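Local coordinates for putative uncharacterized protein (Bacteroides eggerthii DSM 20697, PDB 5BYP) that is of unknown function but has a lipocalin-like domain of the calycin clan, whose members often bind small hydrophobic ligands, at residues 101-106 with 113-118. Numbering follows the deposited sequence.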
loop_
_atom_site.group_PDB
_atom_site.type_symbol
_atom_site.label_atom_id
_atom_site.label_comp_id
_atom_site.label_asym_id
_atom_site.label_seq_id
_atom_site.Cartn_x
_atom_site.Cartn_y
_atom_site.Cartn_z
ATOM N N ARG A 101 -1.543 7.974 0.167
ATOM C CA ARG A 101 -2.576 7.673 -0.844
ATOM C C ARG A 101 -3.895 7.245 -0.151
ATOM O O ARG A 101 -3.888 6.395 0.746
ATOM C CB ARG A 101 -2.126 6.602 -1.869
ATOM C CG ARG A 101 -3.253 6.197 -2.902
ATOM C CD ARG A 101 -2.722 5.621 -4.212
ATOM N NE ARG A 101 -1.889 6.617 -4.893
ATOM C CZ ARG A 101 -1.120 6.378 -5.946
ATOM N NH1 ARG A 101 -1.067 5.163 -6.477
ATOM N NH2 ARG A 101 -0.386 7.348 -6.471
ATOM N N THR A 102 -5.013 7.862 -0.583
ATOM C CA THR A 102 -6.376 7.612 -0.107
ATOM C C THR A 102 -7.110 6.776 -1.160
ATOM O O THR A 102 -7.165 7.157 -2.338
ATOM C CB THR A 102 -7.092 8.937 0.206
ATOM O OG1 THR A 102 -6.280 9.687 1.106
ATOM C CG2 THR A 102 -8.466 8.726 0.831
ATOM N N PHE A 103 -7.599 5.602 -0.739
ATOM C CA PHE A 103 -8.299 4.642 -1.605
ATOM C C PHE A 103 -9.745 4.541 -1.268
ATOM O O PHE A 103 -10.104 4.607 -0.092
ATOM C CB PHE A 103 -7.704 3.233 -1.455
ATOM C CG PHE A 103 -6.241 3.085 -1.744
ATOM C CD1 PHE A 103 -5.291 3.284 -0.742
ATOM C CD2 PHE A 103 -5.808 2.633 -2.986
ATOM C CE1 PHE A 103 -3.933 3.096 -0.999
ATOM C CE2 PHE A 103 -4.452 2.426 -3.236
ATOM C CZ PHE A 103 -3.525 2.662 -2.248
ATOM N N LYS A 104 -10.568 4.248 -2.276
ATOM C CA LYS A 104 -11.966 3.903 -2.075
ATOM C C LYS A 104 -12.026 2.410 -1.813
ATOM O O LYS A 104 -11.425 1.634 -2.562
ATOM C CB LYS A 104 -12.836 4.311 -3.284
ATOM C CG LYS A 104 -13.067 5.829 -3.441
ATOM C CD LYS A 104 -14.063 6.428 -2.424
ATOM C CE LYS A 104 -15.520 6.145 -2.719
ATOM N NZ LYS A 104 -16.413 6.761 -1.697
ATOM N N VAL A 105 -12.647 2.007 -0.699
ATOM C CA VAL A 105 -12.770 0.586 -0.369
ATOM C C VAL A 105 -13.975 0.018 -1.115
ATOM O O VAL A 105 -15.117 0.261 -0.716
ATOM C CB VAL A 105 -12.857 0.333 1.151
ATOM C CG1 VAL A 105 -12.919 -1.174 1.451
ATOM C CG2 VAL A 105 -11.681 0.997 1.879
ATOM N N GLU A 106 -13.720 -0.680 -2.232
ATOM C CA GLU A 106 -14.792 -1.277 -3.042
ATOM C C GLU A 106 -15.234 -2.624 -2.461
ATOM O O GLU A 106 -16.424 -2.932 -2.461
ATOM C CB GLU A 106 -14.349 -1.456 -4.504
ATOM C CG GLU A 106 -14.074 -0.147 -5.226
ATOM C CD GLU A 106 -13.924 -0.261 -6.731
ATOM O OE1 GLU A 106 -13.867 -1.402 -7.247
ATOM O OE2 GLU A 106 -13.903 0.796 -7.400
HETATM N N MSE A 113 -10.097 -8.199 -0.822
HETATM C CA MSE A 113 -10.057 -6.753 -0.612
HETATM C C MSE A 113 -9.765 -6.056 -1.947
HETATM O O MSE A 113 -8.804 -6.422 -2.633
HETATM C CB MSE A 113 -9.004 -6.369 0.452
HETATM C CG MSE A 113 -8.862 -4.851 0.663
HETATM SE SE MSE A 113 -7.113 -4.338 1.333
HETATM C CE MSE A 113 -7.222 -5.174 3.074
ATOM N N ARG A 114 -10.597 -5.067 -2.318
ATOM C CA ARG A 114 -10.387 -4.328 -3.552
ATOM C C ARG A 114 -10.429 -2.834 -3.279
ATOM O O ARG A 114 -11.463 -2.295 -2.867
ATOM C CB ARG A 114 -11.404 -4.730 -4.647
ATOM C CG ARG A 114 -11.000 -4.219 -6.040
ATOM C CD ARG A 114 -11.875 -4.735 -7.166
ATOM N NE ARG A 114 -13.180 -4.074 -7.219
ATOM C CZ ARG A 114 -14.313 -4.636 -6.817
ATOM N NH1 ARG A 114 -14.313 -5.872 -6.333
ATOM N NH2 ARG A 114 -15.457 -3.970 -6.902
ATOM N N LEU A 115 -9.282 -2.181 -3.461
ATOM C CA LEU A 115 -9.127 -0.733 -3.284
ATOM C C LEU A 115 -9.161 -0.045 -4.647
ATOM O O LEU A 115 -8.891 -0.680 -5.668
ATOM C CB LEU A 115 -7.820 -0.402 -2.546
ATOM C CG LEU A 115 -7.616 -1.061 -1.193
ATOM C CD1 LEU A 115 -6.248 -0.779 -0.673
ATOM C CD2 LEU A 115 -8.671 -0.611 -0.184
ATOM N N ASN A 116 -9.512 1.229 -4.681
ATOM C CA ASN A 116 -9.599 1.914 -5.952
ATOM C C ASN A 116 -8.954 3.265 -5.876
ATOM O O ASN A 116 -9.297 4.076 -5.004
ATOM C CB ASN A 116 -11.060 2.042 -6.389
ATOM C CG ASN A 116 -11.224 2.572 -7.778
ATOM O OD1 ASN A 116 -11.047 3.775 -8.052
ATOM N ND2 ASN A 116 -11.594 1.687 -8.685
ATOM N N TYR A 117 -8.048 3.541 -6.805
ATOM C CA TYR A 117 -7.443 4.856 -6.849
ATOM C C TYR A 117 -7.461 5.387 -8.243
ATOM O O TYR A 117 -6.720 4.900 -9.108
ATOM C CB TYR A 117 -6.016 4.875 -6.289
ATOM C CG TYR A 117 -5.405 6.254 -6.355
ATOM C CD1 TYR A 117 -5.755 7.239 -5.434
ATOM C CD2 TYR A 117 -4.504 6.589 -7.361
ATOM C CE1 TYR A 117 -5.211 8.519 -5.509
ATOM C CE2 TYR A 117 -3.952 7.862 -7.444
ATOM C CZ TYR A 117 -4.310 8.828 -6.520
ATOM O OH TYR A 117 -3.754 10.084 -6.605
ATOM N N GLU A 118 -8.277 6.434 -8.456
ATOM C CA GLU A 118 -8.436 7.114 -9.745
ATOM C C GLU A 118 -8.660 6.092 -10.886
ATOM O O GLU A 118 -8.075 6.221 -11.969
ATOM C CB GLU A 118 -7.220 8.019 -10.042
ATOM C CG GLU A 118 -7.129 9.231 -9.130
ATOM C CD GLU A 118 -5.915 10.120 -9.330
ATOM O OE1 GLU A 118 -5.144 9.887 -10.291
ATOM O OE2 GLU A 118 -5.732 11.052 -8.516
#
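The guanidinium of Arg101 lies flat on one face of the Tyr117 ring, with planes 3° apart and Arg101 CZ 4.0 Å from the ring centroid in a cation-pi contact. Glu118 CG lies over the opposite face, toward the rim, and Thr102 O sits at the ring edge, near its plane. These residues belong to an antiparallel beta hairpin, strands 100-108 and 112-117, in the sheet of the lipocalin-like domain, consistent with a calycin barrel. Arg101 CG stands anti to the backbone N and the chain runs on extended, laying CD over the tyrosine; the bend at chi3 then turns the guanidinium flat onto it. NH1 has its own partner, the hydroxyl of Tyr122. With an alanine in place of Arg101, that hydroxyl would probably lose this partner and the Tyr117 ring its stacked cover. Arg101 CG lies over one face of the Phe103 ring, and Leu115 CD1 makes a CH-pi contact on the other, 4.1 Å from the centroid. Tyr122 meets Phe103 edge-to-face. Lys104 and Asn116 form the hydrogen-bonded pair. Lys104 N to Asn116 O is 3.0 Å and nearly straight at 171°. Further along, Glu106 N donates to Arg114 O. The Glu106 carboxylate forms a salt bridge with Arg114, whose NH1 has a second acid, Glu107. The carboxylate and guanidinium planes are steeply turned, 76° apart. Arg114 NE donates to Glu106 OE1 at 2.8 Å.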